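Side-chain contacts in NH(3)-dependent NAD(+) synthetase (Francisella tularensis subsp. holarctica LVS, PDB 3FIU), which belongs to the NAD synthase family of the HUP clan and binds adenosine monophosphate, pyrophosphate and magnesium in a pocket beside a parallel beta-sheet: residues A[171-174]-A[175-178]; A[208-211]-A[212-215]. All blocks are in the same frame, centred on the assembly; numbering follows the deposited sequence.

Contact 1 (A[171-174]-A[175-178]); sequences KSQV and FELG. With POP (pyrophosphate 2-), chain H.
Lys-171 and Phe-175 sit one turn apart at the start of helix 171-180, where Phe-175 N donates to Lys-171 O at 3.0 Å and three further i to i+4 bonds follow, the last from Gly-178 N to Val-174 O at 2.9 Å. The pair illustrates how an aromatic one turn on can flank a long basic chain. In Lys-171, CG stands opposite the backbone N (chi1 -169°) and the chain bends once, at chi2 (71°); beyond that it runs straight out past the phenyl ring. CG lies 3.8 Å from Phe-175 CE1, and CE lies 3.9 Å from the same ring atom, so the aliphatic part of the lysine crosses the ring obliquely, touching it at CE1, while its ammonium group continues to the ligand. There NZ gives a hydrogen bond of 2.7 Å to O5 of the pyrophosphate and a weak one of 3.3 Å to O4, both oxygens of one phosphate group; Asp-41 forms a salt bridge with the same nitrogen. Farther along, Glu-176 CG passes 3.2 Å from Ser-172 O. Helix 40-51 packs against the helix through Ile-40, which touches Lys-171 and Phe-175, and Val-44, which touches Leu-177, while helix 9-25 meets Glu-176 and Leu-177 through Pro-9 and Ser-13.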
loop_
_atom_site.group_PDB
_atom_site.type_symbol
_atom_site.label_atom_id
_atom_site.label_comp_id
_atom_site.label_asym_id
_atom_site.label_seq_id
_atom_site.Cartn_x
_atom_site.Cartn_y
_atom_site.Cartn_z
ATOM N N LYS A 171 -1.563 5.466 23.459
ATOM C CA LYS A 171 -2.659 4.496 23.597
ATOM C C LYS A 171 -3.636 4.918 24.715
ATOM O O LYS A 171 -4.853 4.834 24.564
ATOM C CB LYS A 171 -2.088 3.096 23.843
ATOM C CG LYS A 171 -3.127 1.966 23.734
ATOM C CD LYS A 171 -3.538 1.774 22.265
ATOM C CE LYS A 171 -4.521 0.595 22.128
ATOM N NZ LYS A 171 -4.805 0.301 20.645
ATOM N N SER A 172 -3.095 5.416 25.831
ATOM C CA SER A 172 -3.931 5.897 26.921
ATOM C C SER A 172 -4.842 7.042 26.482
ATOM O O SER A 172 -5.983 7.154 26.963
ATOM C CB SER A 172 -3.068 6.323 28.118
ATOM O OG SER A 172 -2.332 7.487 27.784
ATOM N N GLN A 173 -4.363 7.887 25.566
ATOM C CA GLN A 173 -5.185 8.964 25.049
ATOM C C GLN A 173 -6.271 8.454 24.106
ATOM O O GLN A 173 -7.372 9.004 24.075
ATOM C CB GLN A 173 -4.344 10.033 24.354
ATOM C CG GLN A 173 -3.493 10.828 25.339
ATOM C CD GLN A 173 -2.432 11.667 24.669
ATOM O OE1 GLN A 173 -1.917 11.324 23.586
ATOM N NE2 GLN A 173 -2.059 12.767 25.328
ATOM N N VAL A 174 -5.953 7.408 23.344
ATOM C CA VAL A 174 -6.989 6.735 22.541
ATOM C C VAL A 174 -8.109 6.201 23.468
ATOM O O VAL A 174 -9.302 6.412 23.197
ATOM C CB VAL A 174 -6.394 5.626 21.654
ATOM C CG1 VAL A 174 -7.514 4.842 20.906
ATOM C CG2 VAL A 174 -5.365 6.241 20.648
ATOM N N PHE A 175 -7.727 5.527 24.549
ATOM C CA PHE A 175 -8.717 5.019 25.500
ATOM C C PHE A 175 -9.539 6.144 26.146
ATOM O O PHE A 175 -10.748 6.005 26.338
ATOM C CB PHE A 175 -8.062 4.146 26.557
ATOM C CG PHE A 175 -7.822 2.729 26.118
ATOM C CD1 PHE A 175 -6.533 2.234 26.010
ATOM C CD2 PHE A 175 -8.888 1.876 25.861
ATOM C CE1 PHE A 175 -6.283 0.905 25.634
ATOM C CE2 PHE A 175 -8.647 0.540 25.468
ATOM C CZ PHE A 175 -7.348 0.064 25.352
ATOM N N GLU A 176 -8.883 7.256 26.483
ATOM C CA GLU A 176 -9.585 8.418 27.023
ATOM C C GLU A 176 -10.642 8.940 26.053
ATOM O O GLU A 176 -11.746 9.304 26.460
ATOM C CB GLU A 176 -8.613 9.553 27.369
ATOM C CG GLU A 176 -7.783 9.313 28.587
ATOM C CD GLU A 176 -6.959 10.537 28.950
ATOM O OE1 GLU A 176 -7.554 11.645 29.034
ATOM O OE2 GLU A 176 -5.731 10.388 29.150
ATOM N N LEU A 177 -10.296 8.979 24.771
ATOM C CA LEU A 177 -11.258 9.353 23.729
ATOM C C LEU A 177 -12.401 8.344 23.631
ATOM O O LEU A 177 -13.577 8.724 23.530
ATOM C CB LEU A 177 -10.555 9.493 22.373
ATOM C CG LEU A 177 -9.711 10.753 22.157
ATOM C CD1 LEU A 177 -9.110 10.684 20.776
ATOM C CD2 LEU A 177 -10.584 11.988 22.309
ATOM N N GLY A 178 -12.058 7.069 23.700
ATOM C CA GLY A 178 -13.073 6.009 23.727
ATOM C C GLY A 178 -14.098 6.203 24.830
ATOM O O GLY A 178 -15.305 6.164 24.580
HETATM P P1 POP H . -7.917 -1.903 16.688
HETATM O O1 POP H . -9.211 -1.148 16.508
HETATM O O2 POP H . -6.802 -1.272 15.903
HETATM O O3 POP H . -8.003 -3.378 16.327
HETATM O O POP H . -7.483 -1.763 18.246
HETATM P P2 POP H . -6.174 -2.476 18.856
HETATM O O4 POP H . -4.933 -1.921 18.175
HETATM O O5 POP H . -6.232 -2.019 20.285
HETATM O O6 POP H . -6.230 -3.983 18.782
#

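Contact 2 (A[208-211]-A[212-215]); sequences VTYQ and EIDD
Thr-209 and Glu-212 are brought together by two torsions: chi1 of 67° sets Thr-209 OG1 between its own backbone N and carbonyl carbon, and chi1 of -76° turns the extended Glu-212 chain back toward the helix start. The result is a capping box. Glu-212 N donates to Thr-209 OG1 at 3.1 Å, and Thr-209 N returns a bond of 3.0 Å to Glu-212 OE1, nearly straight at 174°. Two backbone N-H groups at the helix start thus find side-chain acceptors. Gln-211 NE2 donates at 3.0 Å to Asp-215 OD2, one turn further along the helix, approaching from above the carboxylate plane although the acceptor lies close to the plane of the amide. Gln-211 OE1 accepts from a water at 2.9 Å that also donates to Asp-214 OD2; the Asp-214 carboxylate is held chiefly by the backbone N-H groups of Lys-171 and Ser-172. On the apolar side, Val-208 CG1 meets Ile-213 CD1 at 3.9 Å, the two side chains crossing at about a right angle. Helix 145-150 adjoins this side, where Met-150 touches both; helix 224-235 packs on Val-208 and Glu-212 through Ala-226, and helix 202-206 reaches Thr-209 and Ile-213 through Glu-203 and Met-206.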
loop_
_atom_site.group_PDB
_atom_site.type_symbol
_atom_site.label_atom_id
_atom_site.label_comp_id
_atom_site.label_asym_id
_atom_site.label_seq_id
_atom_site.Cartn_x
_atom_site.Cartn_y
_atom_site.Cartn_z
ATOM N N VAL A 208 6.327 -5.664 25.731
ATOM C CA VAL A 208 6.399 -4.339 26.346
ATOM C C VAL A 208 4.986 -3.811 26.410
ATOM O O VAL A 208 4.192 -4.077 25.506
ATOM C CB VAL A 208 7.393 -3.398 25.603
ATOM C CG1 VAL A 208 6.950 -3.084 24.162
ATOM C CG2 VAL A 208 7.611 -2.118 26.359
ATOM N N THR A 209 4.647 -3.124 27.494
ATOM C CA THR A 209 3.274 -2.684 27.706
ATOM C C THR A 209 3.028 -1.361 27.001
ATOM O O THR A 209 3.974 -0.605 26.694
ATOM C CB THR A 209 2.945 -2.502 29.211
ATOM O OG1 THR A 209 3.716 -1.411 29.731
ATOM C CG2 THR A 209 3.220 -3.763 30.003
ATOM N N TYR A 210 1.765 -1.067 26.722
ATOM C CA TYR A 210 1.447 0.242 26.163
ATOM C C TYR A 210 1.820 1.365 27.104
ATOM O O TYR A 210 2.186 2.444 26.647
ATOM C CB TYR A 210 -0.022 0.363 25.716
ATOM C CG TYR A 210 -0.252 -0.296 24.360
ATOM C CD1 TYR A 210 -0.913 -1.545 24.256
ATOM C CD2 TYR A 210 0.228 0.309 23.178
ATOM C CE1 TYR A 210 -1.102 -2.161 22.986
ATOM C CE2 TYR A 210 0.035 -0.289 21.935
ATOM C CZ TYR A 210 -0.629 -1.512 21.842
ATOM O OH TYR A 210 -0.810 -2.065 20.582
ATOM N N GLN A 211 1.732 1.130 28.411
ATOM C CA GLN A 211 2.078 2.200 29.355
ATOM C C GLN A 211 3.561 2.554 29.225
ATOM O O GLN A 211 3.924 3.740 29.224
ATOM C CB GLN A 211 1.729 1.848 30.805
ATOM C CG GLN A 211 1.715 3.099 31.723
ATOM C CD GLN A 211 0.841 4.231 31.166
ATOM O OE1 GLN A 211 -0.352 4.037 30.896
ATOM N NE2 GLN A 211 1.437 5.413 30.972
ATOM N N GLU A 212 4.389 1.521 29.080
ATOM C CA GLU A 212 5.826 1.687 28.827
ATOM C C GLU A 212 6.094 2.412 27.520
ATOM O O GLU A 212 6.863 3.372 27.502
ATOM C CB GLU A 212 6.560 0.346 28.890
ATOM C CG GLU A 212 6.753 -0.134 30.319
ATOM C CD GLU A 212 7.135 -1.598 30.431
ATOM O OE1 GLU A 212 6.597 -2.442 29.687
ATOM O OE2 GLU A 212 7.986 -1.911 31.290
ATOM N N ILE A 213 5.446 1.988 26.427
ATOM C CA ILE A 213 5.648 2.704 25.166
ATOM C C ILE A 213 5.195 4.161 25.294
ATOM O O ILE A 213 5.892 5.068 24.835
ATOM C CB ILE A 213 4.974 1.996 23.928
ATOM C CG1 ILE A 213 5.426 0.526 23.794
ATOM C CG2 ILE A 213 5.232 2.791 22.631
ATOM C CD1 ILE A 213 4.465 -0.321 22.952
ATOM N N ASP A 214 4.049 4.398 25.944
ATOM C CA ASP A 214 3.507 5.743 26.059
ATOM C C ASP A 214 4.490 6.619 26.875
ATOM O O ASP A 214 4.758 7.768 26.517
ATOM C CB ASP A 214 2.169 5.762 26.810
ATOM C CG ASP A 214 0.964 5.344 25.944
ATOM O OD1 ASP A 214 1.112 5.128 24.717
ATOM O OD2 ASP A 214 -0.157 5.281 26.517
ATOM N N ASP A 215 4.943 6.092 28.006
ATOM C CA ASP A 215 5.927 6.824 28.838
ATOM C C ASP A 215 7.186 7.174 27.994
ATOM O O ASP A 215 7.647 8.320 28.000
ATOM C CB ASP A 215 6.302 5.971 30.032
ATOM C CG ASP A 215 5.203 5.920 31.093
ATOM O OD1 ASP A 215 5.371 5.145 32.055
ATOM O OD2 ASP A 215 4.193 6.633 30.962
HETATM O O HOH W 1 -0.953 3.496 28.115
#

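In the fold
Contacts 1 and 2, with centres about 13 Å apart, exemplify a helix start received by a carboxylate from the body of another helix. Asp-214 of contact 2 probably receives hydrogen bonds from two successive N-H groups at the beginning of helix 171-180: Lys-171 N to Asp-214 OD1 and Ser-172 N to Asp-214 OD2, each 3.0 Å. The negative charge there would also suit the positive end of the helix dipole. Beside this junction Lys-171 CB packs 3.7 Å from Tyr-210 CD2, and the two residues form a cation-pi pair. Tyr-210 is hydrogen-bonded through OH to Asp-202 of the pyrophosphate pocket, and its side chain comes within about 5 Å of the pyrophosphate (nearest atoms), so both contacts border the same pocket.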